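Local coordinates for protein phosphatase YwpJ (Bacillus subtilis, PDB 1NRW) that dephosphorylates phosphorylated five- and six-carbon sugars and nucleoside monophosphates in vitro, using magnesium, as a member of the Cof family of HAD-like hydrolases, at residues 96-101 with 157-162; 129-134 with 203-208. All blocks are in the same frame, centred on the assembly; numbering follows the deposited sequence.

Contact 1 of 2, residues 96-101 with 157-162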
ATOM      1  N   TRP A  96      -5.800 -15.445 -15.728  1.00 24.27           N
ATOM      2  CA  TRP A  96      -4.611 -15.129 -16.516  1.00 24.07           C
ATOM      3  C   TRP A  96      -3.333 -15.224 -15.677  1.00 24.17           C
ATOM      4  O   TRP A  96      -2.358 -15.855 -16.091  1.00 24.30           O
ATOM      5  CB  TRP A  96      -4.724 -13.723 -17.118  1.00 24.59           C
ATOM      6  CG  TRP A  96      -3.591 -13.399 -18.055  1.00 25.34           C
ATOM      7  CD1 TRP A  96      -3.415 -13.874 -19.324  1.00 26.86           C
ATOM      8  CD2 TRP A  96      -2.445 -12.582 -17.770  1.00 25.98           C
ATOM      9  NE1 TRP A  96      -2.230 -13.407 -19.846  1.00 26.78           N
ATOM     10  CE2 TRP A  96      -1.615 -12.612 -18.914  1.00 25.83           C
ATOM     11  CE3 TRP A  96      -2.039 -11.829 -16.660  1.00 25.07           C
ATOM     12  CZ2 TRP A  96      -0.400 -11.920 -18.978  1.00 25.98           C
ATOM     13  CZ3 TRP A  96      -0.827 -11.138 -16.725  1.00 25.28           C
ATOM     14  CH2 TRP A  96      -0.026 -11.191 -17.878  1.00 24.22           C
ATOM     15  N   LEU A  97      -3.333 -14.597 -14.502  1.00 21.82           N
ATOM     16  CA  LEU A  97      -2.156 -14.629 -13.637  1.00 20.98           C
ATOM     17  C   LEU A  97      -1.755 -16.053 -13.270  1.00 22.49           C
ATOM     18  O   LEU A  97      -0.577 -16.405 -13.302  1.00 22.67           O
ATOM     19  CB  LEU A  97      -2.408 -13.832 -12.351  1.00 20.85           C
ATOM     20  CG  LEU A  97      -2.530 -12.315 -12.514  1.00 20.42           C
ATOM     21  CD1 LEU A  97      -2.941 -11.679 -11.190  1.00 19.43           C
ATOM     22  CD2 LEU A  97      -1.201 -11.751 -12.994  1.00 21.39           C
ATOM     23  N   GLU A  98      -2.737 -16.872 -12.920  1.00 22.85           N
ATOM     24  CA  GLU A  98      -2.454 -18.246 -12.531  1.00 24.82           C
ATOM     25  C   GLU A  98      -1.985 -19.090 -13.712  1.00 25.26           C
ATOM     26  O   GLU A  98      -1.028 -19.849 -13.593  1.00 26.20           O
ATOM     27  CB  GLU A  98      -3.693 -18.869 -11.882  1.00 25.37           C
ATOM     28  CG  GLU A  98      -3.472 -20.259 -11.313  1.00 26.67           C
ATOM     29  CD  GLU A  98      -4.645 -20.730 -10.478  1.00 28.79           C
ATOM     30  OE1 GLU A  98      -4.834 -20.201  -9.360  1.00 27.13           O
ATOM     31  OE2 GLU A  98      -5.382 -21.624 -10.944  1.00 28.48           O
ATOM     32  N   SER A  99      -2.646 -18.948 -14.855  1.00 26.55           N
ATOM     33  CA  SER A  99      -2.271 -19.724 -16.035  1.00 27.98           C
ATOM     34  C   SER A  99      -0.897 -19.324 -16.565  1.00 27.51           C
ATOM     35  O   SER A  99      -0.202 -20.140 -17.175  1.00 28.24           O
ATOM     36  CB  SER A  99      -3.314 -19.556 -17.146  1.00 27.38           C
ATOM     37  OG  SER A  99      -3.292 -18.250 -17.698  1.00 31.35           O
ATOM     38  N   GLU A 100      -0.503 -18.076 -16.321  1.00 26.10           N
ATOM     39  CA  GLU A 100       0.787 -17.580 -16.793  1.00 25.98           C
ATOM     40  C   GLU A 100       1.920 -17.695 -15.776  1.00 24.08           C
ATOM     41  O   GLU A 100       2.990 -17.117 -15.956  1.00 23.17           O
ATOM     42  CB  GLU A 100       0.658 -16.130 -17.262  1.00 28.01           C
ATOM     43  CG  GLU A 100       0.010 -15.980 -18.629  1.00 32.22           C
ATOM     44  CD  GLU A 100       0.741 -16.767 -19.704  1.00 36.28           C
ATOM     45  OE1 GLU A 100       1.987 -16.701 -19.747  1.00 37.06           O
ATOM     46  OE2 GLU A 100       0.069 -17.446 -20.508  1.00 38.56           O
ATOM     47  N   ASN A 101       1.671 -18.424 -14.697  1.00 23.84           N
ATOM     48  CA  ASN A 101       2.684 -18.659 -13.676  1.00 24.84           C
ATOM     49  C   ASN A 101       3.189 -17.453 -12.884  1.00 24.04           C
ATOM     50  O   ASN A 101       4.364 -17.387 -12.524  1.00 24.18           O
ATOM     51  CB  ASN A 101       3.865 -19.391 -14.311  1.00 27.74           C
ATOM     52  CG  ASN A 101       3.429 -20.623 -15.072  1.00 31.40           C
ATOM     53  OD1 ASN A 101       2.814 -21.525 -14.502  1.00 33.21           O
ATOM     54  ND2 ASN A 101       3.732 -20.667 -16.366  1.00 32.08           N
ATOM     55  N   ILE A 157      -5.168 -21.324  -1.175  1.00 25.98           N
ATOM     56  CA  ILE A 157      -6.143 -21.837  -2.128  1.00 26.57           C
ATOM     57  C   ILE A 157      -5.356 -22.624  -3.171  1.00 27.60           C
ATOM     58  O   ILE A 157      -4.224 -22.266  -3.504  1.00 27.00           O
ATOM     59  CB  ILE A 157      -6.941 -20.710  -2.843  1.00 25.57           C
ATOM     60  CG1 ILE A 157      -5.987 -19.756  -3.565  1.00 24.66           C
ATOM     61  CG2 ILE A 157      -7.814 -19.971  -1.838  1.00 25.54           C
ATOM     62  CD1 ILE A 157      -6.698 -18.717  -4.416  1.00 21.99           C
ATOM     63  N   ASN A 158      -5.942 -23.707  -3.669  1.00 28.01           N
ATOM     64  CA  ASN A 158      -5.280 -24.528  -4.678  1.00 28.85           C
ATOM     65  C   ASN A 158      -5.364 -23.827  -6.025  1.00 27.83           C
ATOM     66  O   ASN A 158      -4.444 -23.907  -6.838  1.00 28.53           O
ATOM     67  CB  ASN A 158      -5.952 -25.903  -4.768  1.00 31.88           C
ATOM     68  CG  ASN A 158      -5.911 -26.663  -3.455  1.00 35.45           C
ATOM     69  OD1 ASN A 158      -4.838 -26.996  -2.951  1.00 38.10           O
ATOM     70  ND2 ASN A 158      -7.085 -26.936  -2.888  1.00 37.08           N
ATOM     71  N   SER A 159      -6.477 -23.135  -6.251  1.00 26.98           N
ATOM     72  CA  SER A 159      -6.705 -22.407  -7.495  1.00 26.24           C
ATOM     73  C   SER A 159      -7.631 -21.222  -7.248  1.00 24.44           C
ATOM     74  O   SER A 159      -8.461 -21.254  -6.341  1.00 23.65           O
ATOM     75  CB  SER A 159      -7.332 -23.325  -8.543  1.00 27.08           C
ATOM     76  OG  SER A 159      -7.592 -22.620  -9.744  1.00 29.61           O
ATOM     77  N   PHE A 160      -7.483 -20.182  -8.062  1.00 23.95           N
ATOM     78  CA  PHE A 160      -8.304 -18.977  -7.946  1.00 23.21           C
ATOM     79  C   PHE A 160      -9.770 -19.366  -8.096  1.00 24.09           C
ATOM     80  O   PHE A 160     -10.666 -18.655  -7.649  1.00 22.33           O
ATOM     81  CB  PHE A 160      -7.930 -17.982  -9.048  1.00 23.97           C
ATOM     82  CG  PHE A 160      -8.427 -18.376 -10.413  1.00 24.64           C
ATOM     83  CD1 PHE A 160      -9.613 -17.846 -10.916  1.00 24.21           C
ATOM     84  CD2 PHE A 160      -7.731 -19.305 -11.180  1.00 25.04           C
ATOM     85  CE1 PHE A 160     -10.102 -18.237 -12.164  1.00 26.33           C
ATOM     86  CE2 PHE A 160      -8.209 -19.705 -12.429  1.00 25.16           C
ATOM     87  CZ  PHE A 160      -9.398 -19.170 -12.923  1.00 26.56           C
ATOM     88  N   GLN A 161      -9.996 -20.504  -8.742  1.00 25.02           N
ATOM     89  CA  GLN A 161     -11.342 -21.012  -8.980  1.00 27.77           C
ATOM     90  C   GLN A 161     -12.147 -21.089  -7.685  1.00 26.18           C
ATOM     91  O   GLN A 161     -13.349 -20.818  -7.674  1.00 26.74           O
ATOM     92  CB  GLN A 161     -11.260 -22.404  -9.602  1.00 32.20           C
ATOM     93  CG  GLN A 161     -12.442 -22.774 -10.461  1.00 39.26           C
ATOM     94  CD  GLN A 161     -12.285 -22.285 -11.883  1.00 43.33           C
ATOM     95  OE1 GLN A 161     -11.361 -22.691 -12.594  1.00 46.02           O
ATOM     96  NE2 GLN A 161     -13.187 -21.412 -12.311  1.00 44.58           N
ATOM     97  N   GLU A 162     -11.474 -21.450  -6.597  1.00 25.26           N
ATOM     98  CA  GLU A 162     -12.113 -21.585  -5.295  1.00 24.70           C
ATOM     99  C   GLU A 162     -12.749 -20.301  -4.789  1.00 23.85           C
ATOM    100  O   GLU A 162     -13.611 -20.338  -3.912  1.00 24.48           O
ATOM    101  CB  GLU A 162     -11.094 -22.064  -4.269  1.00 25.45           C
ATOM    102  CG  GLU A 162     -10.566 -23.458  -4.529  1.00 29.14           C
ATOM    103  CD  GLU A 162      -9.387 -23.790  -3.643  1.00 30.35           C
ATOM    104  OE1 GLU A 162      -9.504 -23.639  -2.409  1.00 32.69           O
ATOM    105  OE2 GLU A 162      -8.343 -24.202  -4.182  1.00 34.03           O
TER

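Contact 2 of 2, residues 129-134 with 203-208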
ATOM      1  N   PHE A 129      10.773  -4.964   0.595  1.00 16.19           N
ATOM      2  CA  PHE A 129      11.834  -4.426   1.447  1.00 18.22           C
ATOM      3  C   PHE A 129      12.991  -3.879   0.615  1.00 17.20           C
ATOM      4  O   PHE A 129      13.417  -2.742   0.795  1.00 16.55           O
ATOM      5  CB  PHE A 129      12.408  -5.510   2.376  1.00 18.04           C
ATOM      6  CG  PHE A 129      11.660  -5.697   3.673  1.00 20.20           C
ATOM      7  CD1 PHE A 129      10.503  -6.475   3.731  1.00 20.47           C
ATOM      8  CD2 PHE A 129      12.154  -5.139   4.856  1.00 20.27           C
ATOM      9  CE1 PHE A 129       9.852  -6.702   4.941  1.00 20.39           C
ATOM     10  CE2 PHE A 129      11.510  -5.358   6.082  1.00 20.81           C
ATOM     11  CZ  PHE A 129      10.358  -6.143   6.125  1.00 21.51           C
ATOM     12  N   ARG A 130      13.511  -4.708  -0.287  1.00 17.60           N
ATOM     13  CA  ARG A 130      14.641  -4.314  -1.124  1.00 17.76           C
ATOM     14  C   ARG A 130      14.358  -3.150  -2.063  1.00 17.08           C
ATOM     15  O   ARG A 130      15.239  -2.337  -2.333  1.00 16.96           O
ATOM     16  CB  ARG A 130      15.134  -5.516  -1.937  1.00 19.52           C
ATOM     17  CG  ARG A 130      15.607  -6.675  -1.073  1.00 27.49           C
ATOM     18  CD  ARG A 130      16.085  -7.850  -1.914  1.00 32.84           C
ATOM     19  NE  ARG A 130      17.274  -7.517  -2.690  1.00 38.06           N
ATOM     20  CZ  ARG A 130      17.921  -8.379  -3.468  1.00 41.26           C
ATOM     21  NH1 ARG A 130      17.493  -9.630  -3.577  1.00 42.08           N
ATOM     22  NH2 ARG A 130      19.003  -7.991  -4.131  1.00 43.31           N
ATOM     23  N   SER A 131      13.134  -3.068  -2.568  1.00 15.39           N
ATOM     24  CA  SER A 131      12.786  -1.988  -3.482  1.00 14.87           C
ATOM     25  C   SER A 131      12.722  -0.654  -2.755  1.00 14.63           C
ATOM     26  O   SER A 131      13.110   0.378  -3.302  1.00 15.53           O
ATOM     27  CB  SER A 131      11.443  -2.280  -4.159  1.00 14.78           C
ATOM     28  OG  SER A 131      11.544  -3.440  -4.969  1.00 16.69           O
ATOM     29  N   ALA A 132      12.238  -0.685  -1.517  1.00 15.65           N
ATOM     30  CA  ALA A 132      12.111   0.521  -0.707  1.00 16.38           C
ATOM     31  C   ALA A 132      13.472   1.011  -0.229  1.00 16.59           C
ATOM     32  O   ALA A 132      13.728   2.214  -0.193  1.00 14.11           O
ATOM     33  CB  ALA A 132      11.213   0.254   0.490  1.00 16.81           C
ATOM     34  N   ASN A 133      14.341   0.068   0.125  1.00 15.73           N
ATOM     35  CA  ASN A 133      15.672   0.393   0.628  1.00 15.88           C
ATOM     36  C   ASN A 133      16.749  -0.443  -0.058  1.00 18.08           C
ATOM     37  O   ASN A 133      17.314  -1.364   0.538  1.00 16.46           O
ATOM     38  CB  ASN A 133      15.733   0.171   2.143  1.00 16.64           C
ATOM     39  CG  ASN A 133      14.861   1.151   2.914  1.00 15.67           C
ATOM     40  OD1 ASN A 133      13.736   0.836   3.294  1.00 15.73           O
ATOM     41  ND2 ASN A 133      15.386   2.354   3.142  1.00 17.11           N
ATOM     42  N   PRO A 134      17.050  -0.124  -1.324  1.00 19.20           N
ATOM     43  CA  PRO A 134      18.063  -0.851  -2.097  1.00 21.87           C
ATOM     44  C   PRO A 134      19.442  -0.840  -1.448  1.00 24.61           C
ATOM     45  O   PRO A 134      20.266  -1.715  -1.713  1.00 25.29           O
ATOM     46  CB  PRO A 134      18.079  -0.114  -3.436  1.00 22.15           C
ATOM     47  CG  PRO A 134      16.714   0.482  -3.530  1.00 25.49           C
ATOM     48  CD  PRO A 134      16.462   0.962  -2.123  1.00 21.16           C
ATOM     49  N   SER A 203       4.166  -1.562  -6.314  1.00 15.40           N
ATOM     50  CA  SER A 203       4.648  -1.188  -4.987  1.00 16.33           C
ATOM     51  C   SER A 203       6.047  -1.752  -4.736  1.00 16.14           C
ATOM     52  O   SER A 203       6.596  -1.599  -3.643  1.00 15.93           O
ATOM     53  CB  SER A 203       3.697  -1.699  -3.901  1.00 15.69           C
ATOM     54  OG  SER A 203       3.635  -3.118  -3.897  1.00 15.48           O
ATOM     55  N   ALA A 204       6.603  -2.413  -5.746  1.00 16.14           N
ATOM     56  CA  ALA A 204       7.937  -3.009  -5.660  1.00 16.87           C
ATOM     57  C   ALA A 204       8.429  -3.373  -7.061  1.00 17.19           C
ATOM     58  O   ALA A 204       7.631  -3.589  -7.973  1.00 16.80           O
ATOM     59  CB  ALA A 204       7.907  -4.247  -4.763  1.00 16.71           C
ATOM     60  N   GLU A 205       9.748  -3.448  -7.220  1.00 17.64           N
ATOM     61  CA  GLU A 205      10.368  -3.744  -8.509  1.00 19.04           C
ATOM     62  C   GLU A 205       9.848  -4.961  -9.270  1.00 18.34           C
ATOM     63  O   GLU A 205       9.830  -4.960 -10.503  1.00 17.67           O
ATOM     64  CB  GLU A 205      11.885  -3.868  -8.329  1.00 22.46           C
ATOM     65  CG  GLU A 205      12.589  -2.531  -8.114  1.00 29.05           C
ATOM     66  CD  GLU A 205      14.036  -2.694  -7.679  1.00 35.03           C
ATOM     67  OE1 GLU A 205      14.722  -3.597  -8.210  1.00 38.30           O
ATOM     68  OE2 GLU A 205      14.490  -1.912  -6.815  1.00 37.64           O
ATOM     69  N   HIS A 206       9.420  -5.997  -8.559  1.00 17.31           N
ATOM     70  CA  HIS A 206       8.929  -7.182  -9.245  1.00 16.37           C
ATOM     71  C   HIS A 206       7.437  -7.465  -9.109  1.00 15.65           C
ATOM     72  O   HIS A 206       6.997  -8.609  -9.244  1.00 14.67           O
ATOM     73  CB  HIS A 206       9.745  -8.404  -8.825  1.00 18.09           C
ATOM     74  CG  HIS A 206      11.201  -8.283  -9.151  1.00 19.25           C
ATOM     75  ND1 HIS A 206      12.082  -7.567  -8.370  1.00 21.39           N
ATOM     76  CD2 HIS A 206      11.918  -8.738 -10.208  1.00 22.83           C
ATOM     77  CE1 HIS A 206      13.278  -7.583  -8.931  1.00 24.26           C
ATOM     78  NE2 HIS A 206      13.207  -8.286 -10.048  1.00 23.43           N
ATOM     79  N   ASN A 207       6.652  -6.428  -8.843  1.00 14.24           N
ATOM     80  CA  ASN A 207       5.214  -6.626  -8.755  1.00 15.02           C
ATOM     81  C   ASN A 207       4.447  -5.513  -9.439  1.00 15.79           C
ATOM     82  O   ASN A 207       5.020  -4.511  -9.891  1.00 14.04           O
ATOM     83  CB  ASN A 207       4.736  -6.761  -7.285  1.00 13.97           C
ATOM     84  CG  ASN A 207       4.593  -5.416  -6.554  1.00 14.65           C
ATOM     85  OD1 ASN A 207       4.166  -4.413  -7.125  1.00 16.39           O
ATOM     86  ND2 ASN A 207       4.921  -5.413  -5.267  1.00 15.19           N
ATOM     87  N   PHE A 208       3.150  -5.750  -9.571  1.00 15.42           N
ATOM     88  CA  PHE A 208       2.210  -4.779 -10.098  1.00 16.17           C
ATOM     89  C   PHE A 208       0.929  -5.093  -9.345  1.00 16.44           C
ATOM     90  O   PHE A 208       0.729  -6.224  -8.894  1.00 17.02           O
ATOM     91  CB  PHE A 208       2.036  -4.879 -11.628  1.00 16.30           C
ATOM     92  CG  PHE A 208       1.709  -6.255 -12.143  1.00 18.01           C
ATOM     93  CD1 PHE A 208       0.388  -6.685 -12.240  1.00 18.47           C
ATOM     94  CD2 PHE A 208       2.722  -7.092 -12.599  1.00 19.65           C
ATOM     95  CE1 PHE A 208       0.082  -7.933 -12.791  1.00 21.32           C
ATOM     96  CE2 PHE A 208       2.429  -8.340 -13.153  1.00 21.05           C
ATOM     97  CZ  PHE A 208       1.108  -8.759 -13.250  1.00 19.94           C
TER
HETATM   98  O   HOH W   1      16.336  -2.572  -4.973  1.00 55.66           O
HETATM   99  O   HOH W   2      13.505   0.516  -6.056  1.00 39.67           O

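Contact 1 of 2, residues 96-101 with 157-162
E98 reaches from the last turn of helix 87-99 to S159 and F160, which lie just after strand 154-156. Its CG is anti to the backbone N (chi1 -174°) and the chain stays extended beyond it, which carries the carboxylate clear of its own helix. Both oxygens then bind. OE1 accepts the backbone N-H of F160, with N to OE1 at 2.9 Å. That donor comes from the syn side, 19° out of the carboxylate plane. OE2 takes the S159 hydroxyl on its syn lone pair, OG to OE2 at 2.7 Å. The F160 ring presents an edge to the carboxylate. E98 OE2 lies at that edge, near the ring plane, 3.3 Å from F160 CD2, and the two planes are 66° apart. Y91 meets the same ring edge-to-face, and L94 and S95 also touch F160. Within the 157-162 loop, a second carboxylate, that of E162, accepts the S159 backbone N-H, N to OE2 at 3.0 Å. E98 OE1 also accepts the hydroxyl of Y104 on strand 103-108. Three donors thus grip the E98 carboxylate and probably stabilise its negative charge. The ring edge beside OE2, weakly positive, should suit that charge too.

Contact 2 of 2, residues 129-134 with 203-208
S131 turns its OG anti to its own carbonyl carbon, beside the backbone N (chi1 -64°), and this aims the hydroxyl at the A204-E205 backbone. E205 has the same kind of first torsion (chi1 -74°) and an extended chain, which brings its carboxylate alongside the end of helix 118-132. The E205 chain runs past S131 OG, which lies 3.4 Å from E205 CG. S131 OG accepts the backbone N-H of E205 at 2.9 Å from N to OG, in a nearly straight bond (166°). The methyl CB of A204 is 3.7 Å from the same oxygen. S131 OG is also hydrogen-bonded to the carbonyl oxygen of D127, one helical turn back. The hydroxyl therefore links its own helix to the loop.

Two waters join the carboxylate to the helix end. One bridges R130 O and E205 OE2, donating to both. The other does the same between S131 O and E205 OE2, with 2.7 Å from that water to OE2. With an alanine here in place of S131, the E205 N-H would probably lose its acceptor and D127 O its bond from the hydroxyl. H206 ND1 adds a further hydrogen bond to helix 118-132, at D127 OD1.

The loop between antiparallel strands 198-201 and 207-212 ends in a type I beta turn, A204 to N207, closed by N207 N to A204 O at 3.1 Å. The contact thus seats a beta hairpin of the six-stranded sheet, consistent with the cap domain of Cof-type HAD phosphatases, against the C-terminal end of a helix, close to the metal site.

How the contacts relate
Contacts 1 and 2 both involve elements of the six-stranded sheet and its helices, with centres 23 Å apart. They still touch: L97 CD2, on the helix of contact 1, packs 3.8 Å from F208 CZ, on the strand that follows the turn of contact 2. Their segments alternate along the chain. Contact 2 is the one near the catalytic centre. The S131 side chain is about 8 Å from the bound calcium and about 7 Å from the side chains of D240 and S241, two of its ligands. A132 touches D240, and S203 touches N243, a phosphate-binding residue. Contact 1 lies away from the annotated sites, its centre 23 Å from the chain centre.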